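PDB 6TFL: RNA-binding protein Lsm, which probably binds RNA as a ring-forming archaeal Sm-like protein, with sites for uridine and calcium ions. Local coordinates for residues V32-D37 with N41-G46; T20-L23 with D27-T30. All coordinates share one frame; numbering follows the deposited sequence.

Contact 1 of 2, residues V32-D37 with N41-G46; sequences VLTGYD and NVVIEG. With URI (uridine), chain Q.
The Asn-41 amide lies between Asp-37 and uridine, with ND2 donating to both. Followed outward, its CB lies 3.3 Å from OD2 of Asp-37, and its CG 3.4 Å from the same oxygen. Asn-41 ND2 donates to Asp-37 OD2 at 2.8 Å, on the syn lone pair of that oxygen, and donates a second hydrogen bond to uridine O4 at 3.0 Å, with an N-H...O angle of 161°. Asn-41 OD1 accepts from uridine N3 at 3.0 Å and from the backbone N of Gly-54, so the amide reads the base's N3-H and O4 together. Carboxylate and amide planes stand 70° apart. Asp-37 reaches this place because its CG sits between the backbone N and the carbonyl carbon (chi1 62°), where OD1 also takes the N-H of His-39. A leucine in place of Asp-37 would probably leave Asn-41 ND2 without its carboxylate acceptor and the N-H of His-39 without its mate, and the amide freer to turn.

Behind this pair, strands 32-36 and 42-45 form an antiparallel hairpin. Val-32 N binds Glu-45 O at 2.7 Å, and Val-43 N donates to Gly-35 O. On the face of Leu-33, Val-42 and Ile-44, Leu-33 CD1 packs against Val-42 CB at 3.8 Å, their side chains roughly perpendicular, and reaches Ile-44 CD1 as well. Beside the Val-32 and Glu-45 face, Thr-34 CG2 lies 3.8 Å from Glu-45 CD. The chemistry thus runs from apolar packing to a carboxylate that appears to orient an amide for uracil recognition, consistent with the RNA-binding loops of the Sm fold.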
ATOM      1  N   VAL A  32     -23.344  14.753  -8.335  1.00 39.79           N
ATOM      2  CA  VAL A  32     -22.989  14.628  -9.740  1.00 38.63           C
ATOM      3  C   VAL A  32     -21.491  14.379  -9.842  1.00 38.58           C
ATOM      4  O   VAL A  32     -20.683  15.125  -9.274  1.00 38.50           O
ATOM      5  CB  VAL A  32     -23.405  15.891 -10.517  1.00 40.14           C
ATOM      6  CG1 VAL A  32     -22.890  15.845 -11.936  1.00 31.42           C
ATOM      7  CG2 VAL A  32     -24.904  16.031 -10.512  1.00 38.71           C
ATOM      8  N   LEU A  33     -21.112  13.337 -10.573  1.00 34.19           N
ATOM      9  CA  LEU A  33     -19.704  13.091 -10.853  1.00 44.27           C
ATOM     10  C   LEU A  33     -19.216  14.096 -11.897  1.00 44.83           C
ATOM     11  O   LEU A  33     -19.709  14.095 -13.035  1.00 41.91           O
ATOM     12  CB  LEU A  33     -19.499  11.654 -11.332  1.00 39.73           C
ATOM     13  CG  LEU A  33     -18.073  11.293 -11.743  1.00 40.10           C
ATOM     14  CD1 LEU A  33     -17.230  11.036 -10.504  1.00 39.95           C
ATOM     15  CD2 LEU A  33     -18.064  10.088 -12.685  1.00 30.22           C
ATOM     16  N   THR A  34     -18.260  14.958 -11.514  1.00 34.25           N
ATOM     17  CA  THR A  34     -17.687  15.927 -12.446  1.00 40.50           C
ATOM     18  C   THR A  34     -16.215  15.684 -12.758  1.00 40.66           C
ATOM     19  O   THR A  34     -15.643  16.420 -13.572  1.00 44.72           O
ATOM     20  CB  THR A  34     -17.861  17.371 -11.933  1.00 41.01           C
ATOM     21  OG1 THR A  34     -17.111  17.560 -10.727  1.00 43.52           O
ATOM     22  CG2 THR A  34     -19.340  17.696 -11.674  1.00 32.47           C
ATOM     23  N   GLY A  35     -15.577  14.692 -12.145  1.00 37.91           N
ATOM     24  CA  GLY A  35     -14.232  14.334 -12.555  1.00 30.32           C
ATOM     25  C   GLY A  35     -13.726  13.122 -11.800  1.00 40.25           C
ATOM     26  O   GLY A  35     -14.257  12.737 -10.752  1.00 38.00           O
ATOM     27  N   TYR A  36     -12.666  12.539 -12.347  1.00 34.65           N
ATOM     28  CA  TYR A  36     -11.995  11.412 -11.730  1.00 33.31           C
ATOM     29  C   TYR A  36     -10.599  11.327 -12.331  1.00 38.81           C
ATOM     30  O   TYR A  36     -10.277  12.024 -13.301  1.00 38.56           O
ATOM     31  CB  TYR A  36     -12.779  10.109 -11.941  1.00 34.71           C
ATOM     32  CG  TYR A  36     -12.777   9.691 -13.372  1.00 32.15           C
ATOM     33  CD1 TYR A  36     -13.679  10.252 -14.272  1.00 34.83           C
ATOM     34  CD2 TYR A  36     -11.859   8.769 -13.843  1.00 32.74           C
ATOM     35  CE1 TYR A  36     -13.671   9.895 -15.596  1.00 36.92           C
ATOM     36  CE2 TYR A  36     -11.837   8.407 -15.168  1.00 33.85           C
ATOM     37  CZ  TYR A  36     -12.743   8.972 -16.041  1.00 36.35           C
ATOM     38  OH  TYR A  36     -12.732   8.616 -17.366  1.00 42.69           O
ATOM     39  N   ASP A  37      -9.770  10.455 -11.751  1.00 33.86           N
ATOM     40  CA  ASP A  37      -8.461  10.169 -12.322  1.00 39.93           C
ATOM     41  C   ASP A  37      -8.141   8.679 -12.187  1.00 37.63           C
ATOM     42  O   ASP A  37      -8.922   7.898 -11.644  1.00 42.87           O
ATOM     43  CB  ASP A  37      -7.380  11.051 -11.684  1.00 36.90           C
ATOM     44  CG  ASP A  37      -7.229  10.818 -10.190  1.00 47.41           C
ATOM     45  OD1 ASP A  37      -7.418   9.662  -9.716  1.00 40.42           O
ATOM     46  OD2 ASP A  37      -6.901  11.807  -9.484  1.00 44.53           O
ATOM     47  N   ASN A  41      -9.593   8.669  -7.595  1.00 36.33           N
ATOM     48  CA  ASN A  41     -10.047   9.911  -6.982  1.00 35.17           C
ATOM     49  C   ASN A  41     -11.243  10.401  -7.785  1.00 38.86           C
ATOM     50  O   ASN A  41     -11.225  10.347  -9.016  1.00 37.53           O
ATOM     51  CB  ASN A  41      -8.962  10.985  -6.993  1.00 38.99           C
ATOM     52  CG  ASN A  41      -7.639  10.537  -6.369  1.00 41.63           C
ATOM     53  OD1 ASN A  41      -7.593   9.673  -5.493  1.00 41.64           O
ATOM     54  ND2 ASN A  41      -6.552  11.165  -6.811  1.00 37.65           N
ATOM     55  N   VAL A  42     -12.297  10.842  -7.102  1.00 35.21           N
ATOM     56  CA  VAL A  42     -13.469  11.372  -7.784  1.00 33.49           C
ATOM     57  C   VAL A  42     -13.771  12.758  -7.232  1.00 37.35           C
ATOM     58  O   VAL A  42     -13.410  13.098  -6.099  1.00 34.57           O
ATOM     59  CB  VAL A  42     -14.712  10.448  -7.658  1.00 32.83           C
ATOM     60  CG1 VAL A  42     -14.468   9.111  -8.340  1.00 31.45           C
ATOM     61  CG2 VAL A  42     -15.101  10.225  -6.196  1.00 34.35           C
ATOM     62  N   VAL A  43     -14.426  13.571  -8.064  1.00 31.35           N
ATOM     63  CA  VAL A  43     -15.021  14.835  -7.645  1.00 29.17           C
ATOM     64  C   VAL A  43     -16.540  14.688  -7.715  1.00 34.79           C
ATOM     65  O   VAL A  43     -17.090  14.349  -8.772  1.00 35.51           O
ATOM     66  CB  VAL A  43     -14.537  16.005  -8.515  1.00 35.97           C
ATOM     67  CG1 VAL A  43     -14.964  17.335  -7.904  1.00 29.81           C
ATOM     68  CG2 VAL A  43     -13.030  15.947  -8.706  1.00 34.72           C
ATOM     69  N   ILE A  44     -17.214  14.938  -6.594  1.00 38.53           N
ATOM     70  CA  ILE A  44     -18.663  14.793  -6.472  1.00 38.70           C
ATOM     71  C   ILE A  44     -19.244  16.155  -6.107  1.00 44.30           C
ATOM     72  O   ILE A  44     -18.811  16.773  -5.127  1.00 41.23           O
ATOM     73  CB  ILE A  44     -19.045  13.746  -5.403  1.00 38.21           C
ATOM     74  CG1 ILE A  44     -18.365  12.406  -5.658  1.00 33.83           C
ATOM     75  CG2 ILE A  44     -20.528  13.555  -5.366  1.00 41.69           C
ATOM     76  CD1 ILE A  44     -18.750  11.773  -6.958  1.00 40.24           C
ATOM     77  N   GLU A  45     -20.239  16.608  -6.875  1.00 41.85           N
ATOM     78  CA  GLU A  45     -20.894  17.899  -6.654  1.00 44.40           C
ATOM     79  C   GLU A  45     -22.390  17.679  -6.467  1.00 46.48           C
ATOM     80  O   GLU A  45     -23.099  17.320  -7.414  1.00 42.33           O
ATOM     81  CB  GLU A  45     -20.625  18.867  -7.806  1.00 40.66           C
ATOM     82  CG  GLU A  45     -19.142  19.138  -8.016  1.00 52.29           C
ATOM     83  CD  GLU A  45     -18.859  20.292  -8.977  1.00 78.00           C
ATOM     84  OE1 GLU A  45     -17.670  20.477  -9.352  1.00 70.10           O
ATOM     85  OE2 GLU A  45     -19.820  21.010  -9.353  1.00 80.72           O
ATOM     86  N   GLY A  46     -22.851  17.859  -5.233  1.00 54.03           N
ATOM     87  CA  GLY A  46     -24.262  17.891  -4.923  1.00 53.31           C
ATOM     88  C   GLY A  46     -24.617  19.296  -4.496  1.00 53.29           C
ATOM     89  O   GLY A  46     -24.692  20.199  -5.335  1.00 51.00           O
TER
HETATM   90  N1  URI Q 103      -3.520   7.181  -4.551  0.88 61.87           N
HETATM   91  C2  URI Q 103      -4.752   7.797  -4.429  0.88 58.27           C
HETATM   92  N3  URI Q 103      -4.768   9.131  -4.739  0.88 52.35           N
HETATM   93  C4  URI Q 103      -3.709   9.900  -5.156  0.88 54.64           C
HETATM   94  C5  URI Q 103      -2.467   9.193  -5.269  0.88 51.93           C
HETATM   95  C6  URI Q 103      -2.416   7.885  -4.977  0.88 58.68           C
HETATM   96  O2  URI Q 103      -5.763   7.208  -4.065  0.88 54.42           O
HETATM   97  O4  URI Q 103      -3.919  11.093  -5.399  0.88 52.82           O
HETATM   98  C1' URI Q 103      -3.520   5.744  -4.238  0.88 66.05           C
HETATM   99  C2' URI Q 103      -3.656   4.850  -5.461  0.88 67.89           C
HETATM  100  C3' URI Q 103      -3.149   3.524  -4.906  0.88 80.16           C
HETATM  101  C4' URI Q 103      -2.013   3.967  -3.982  0.88 81.85           C
HETATM  102  O2' URI Q 103      -4.979   4.826  -5.954  0.88 64.80           O
HETATM  103  O3' URI Q 103      -4.181   2.904  -4.139  0.88 79.02           O
HETATM  104  O4' URI Q 103      -2.299   5.357  -3.631  0.88 78.60           O
HETATM  105  C5' URI Q 103      -0.637   3.856  -4.594  0.88 86.85           C
HETATM  106  O5' URI Q 103      -0.340   2.511  -4.973  0.88 85.29           O

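Contact 2 of 2, residues T20-L23 with D27-T30; sequences TVRL and DEFT
Leu-23 CD1 comes within 3.5 Å of Phe-29 CE1, the side chains crossing at about a right angle; Leu-23 CG is next, at 4.0 Å from the same ring carbon. The ring is brought here by its CG lying anti to the carbonyl carbon (chi1 -64°), and Val-21 O sits at its edge, near the ring plane. On the face that carries Thr-20, Arg-22, Glu-28 and Thr-30, the two threonines join hydroxyl to hydroxyl, Thr-20 OG1 to Thr-30 OG1 at 2.9 Å. Thr-20 CG2 also touches Glu-28 OE1 at 3.7 Å. Arg-22 meets Glu-28 through aliphatic carbon: Arg-22 CB is 4.1 Å from Glu-28 CG, whereas Arg-22 NE and Glu-28 OE2 remain 5.4 Å apart.

The backbone sets this pairing. Val-21 and Phe-29 form a hydrogen-bonded antiparallel pair, and Leu-23 N donates to Asp-27 O at 2.9 Å with an angle of 174°, where the turn begins to close. Further out, Ile-52 packs against Val-21, Leu-23 and Phe-29, while strand 57-61 flanks Arg-22. Arg-22 of the second subunit lies against Phe-29, and Arg-22 of this chain packs on Phe-29 of the third subunit. This hairpin therefore has a polar face held by hydroxyls and alkyl packing, and an apolar face on which Val-21 and Leu-23 pack toward Ile-52 in the barrel, with the Phe-29 ring reaching the subunit interface.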
ATOM      1  N   THR A  20     -23.450   7.478  -6.443  1.00 38.56           N
ATOM      2  CA  THR A  20     -23.221   7.325  -5.011  1.00 40.27           C
ATOM      3  C   THR A  20     -21.890   6.624  -4.793  1.00 36.44           C
ATOM      4  O   THR A  20     -21.620   5.576  -5.392  1.00 37.63           O
ATOM      5  CB  THR A  20     -24.356   6.569  -4.324  1.00 39.23           C
ATOM      6  OG1 THR A  20     -25.549   7.345  -4.440  1.00 51.15           O
ATOM      7  CG2 THR A  20     -24.064   6.384  -2.841  1.00 40.15           C
ATOM      8  N   VAL A  21     -21.057   7.235  -3.964  1.00 36.15           N
ATOM      9  CA  VAL A  21     -19.752   6.716  -3.595  1.00 37.64           C
ATOM     10  C   VAL A  21     -19.806   6.307  -2.135  1.00 39.40           C
ATOM     11  O   VAL A  21     -20.200   7.108  -1.279  1.00 39.57           O
ATOM     12  CB  VAL A  21     -18.655   7.765  -3.816  1.00 38.39           C
ATOM     13  CG1 VAL A  21     -17.292   7.173  -3.498  1.00 36.19           C
ATOM     14  CG2 VAL A  21     -18.712   8.268  -5.238  1.00 39.07           C
ATOM     15  N   ARG A  22     -19.404   5.074  -1.850  1.00 40.98           N
ATOM     16  CA  ARG A  22     -19.391   4.559  -0.490  1.00 38.39           C
ATOM     17  C   ARG A  22     -17.947   4.346  -0.054  1.00 40.79           C
ATOM     18  O   ARG A  22     -17.166   3.709  -0.769  1.00 40.02           O
ATOM     19  CB  ARG A  22     -20.201   3.268  -0.396  1.00 38.59           C
ATOM     20  CG  ARG A  22     -20.182   2.597   0.978  1.00 53.73           C
ATOM     21  CD  ARG A  22     -21.073   1.342   0.990  1.00 69.99           C
ATOM     22  NE  ARG A  22     -20.314   0.093   1.113  1.00 70.18           N
ATOM     23  CZ  ARG A  22     -20.559  -0.997   0.389  1.00 72.70           C
ATOM     24  NH1 ARG A  22     -21.535  -0.978  -0.517  1.00 68.38           N
ATOM     25  NH2 ARG A  22     -19.830  -2.103   0.565  1.00 65.39           N
ATOM     26  N   LEU A  23     -17.599   4.873   1.116  1.00 41.23           N
ATOM     27  CA  LEU A  23     -16.233   4.835   1.626  1.00 45.84           C
ATOM     28  C   LEU A  23     -16.028   3.702   2.626  1.00 39.34           C
ATOM     29  O   LEU A  23     -16.979   3.156   3.181  1.00 43.33           O
ATOM     30  CB  LEU A  23     -15.860   6.176   2.267  1.00 37.38           C
ATOM     31  CG  LEU A  23     -16.014   7.353   1.310  1.00 40.42           C
ATOM     32  CD1 LEU A  23     -15.339   8.575   1.891  1.00 48.59           C
ATOM     33  CD2 LEU A  23     -15.432   7.000  -0.053  1.00 33.15           C
ATOM     34  N   ASP A  27     -19.312   5.915   5.244  1.00 51.95           N
ATOM     35  CA  ASP A  27     -20.007   7.098   4.761  1.00 46.45           C
ATOM     36  C   ASP A  27     -20.348   6.944   3.284  1.00 51.22           C
ATOM     37  O   ASP A  27     -19.708   6.186   2.549  1.00 50.61           O
ATOM     38  CB  ASP A  27     -19.158   8.356   4.956  1.00 48.62           C
ATOM     39  CG  ASP A  27     -18.956   8.713   6.421  1.00 67.48           C
ATOM     40  OD1 ASP A  27     -19.404   7.938   7.299  1.00 68.71           O
ATOM     41  OD2 ASP A  27     -18.341   9.775   6.692  1.00 72.37           O
ATOM     42  N   GLU A  28     -21.362   7.694   2.849  1.00 44.22           N
ATOM     43  CA  GLU A  28     -21.803   7.712   1.459  1.00 46.98           C
ATOM     44  C   GLU A  28     -21.916   9.150   0.994  1.00 47.78           C
ATOM     45  O   GLU A  28     -22.314  10.029   1.761  1.00 49.44           O
ATOM     46  CB  GLU A  28     -23.162   7.018   1.260  1.00 41.26           C
ATOM     47  CG  GLU A  28     -23.127   5.516   1.469  1.00 59.34           C
ATOM     48  CD  GLU A  28     -24.391   4.803   0.990  1.00 64.25           C
ATOM     49  OE1 GLU A  28     -25.356   5.484   0.550  1.00 64.19           O
ATOM     50  OE2 GLU A  28     -24.405   3.555   1.059  1.00 59.37           O
ATOM     51  N   PHE A  29     -21.581   9.384  -0.269  1.00 46.72           N
ATOM     52  CA  PHE A  29     -21.645  10.712  -0.860  1.00 39.45           C
ATOM     53  C   PHE A  29     -22.400  10.596  -2.169  1.00 44.62           C
ATOM     54  O   PHE A  29     -21.989   9.843  -3.055  1.00 46.36           O
ATOM     55  CB  PHE A  29     -20.247  11.280  -1.089  1.00 45.39           C
ATOM     56  CG  PHE A  29     -19.474  11.500   0.171  1.00 52.64           C
ATOM     57  CD1 PHE A  29     -18.903  10.427   0.847  1.00 49.29           C
ATOM     58  CD2 PHE A  29     -19.324  12.775   0.693  1.00 47.37           C
ATOM     59  CE1 PHE A  29     -18.204  10.625   2.011  1.00 49.10           C
ATOM     60  CE2 PHE A  29     -18.616  12.982   1.860  1.00 43.95           C
ATOM     61  CZ  PHE A  29     -18.054  11.909   2.517  1.00 53.59           C
ATOM     62  N   THR A  30     -23.506  11.318  -2.285  1.00 43.97           N
ATOM     63  CA  THR A  30     -24.307  11.317  -3.496  1.00 40.39           C
ATOM     64  C   THR A  30     -24.245  12.697  -4.121  1.00 39.83           C
ATOM     65  O   THR A  30     -24.415  13.703  -3.430  1.00 48.33           O
ATOM     66  CB  THR A  30     -25.754  10.917  -3.202  1.00 36.01           C
ATOM     67  OG1 THR A  30     -25.752   9.599  -2.653  1.00 43.66           O
ATOM     68  CG2 THR A  30     -26.576  10.885  -4.467  1.00 31.91           C
TER

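Overall arrangement
Both contacts are antiparallel hairpins of the Sm fold, consecutive in the chain, since strand 28-30 leads into strand 32-36. Contact 1 is mostly buried; contact 2, with about 11 Å between the two centres, is only partly so. They meet where Ile-44 CD1 packs on Val-21 CG2 at 3.9 Å, so the apolar faces of both hairpins feed one core, which Ile-52 of strand 49-52 also enters. Their polar chemistry differs with place: Asp-37 and Asn-41 provide an amide that binds uridine, backed by a second-shell carboxylate, whereas residues 20-23 with 27-30 present hydroxyls and charged chains on a more open face. Both also touch the second subunit, tying each to the seven-chain assembly.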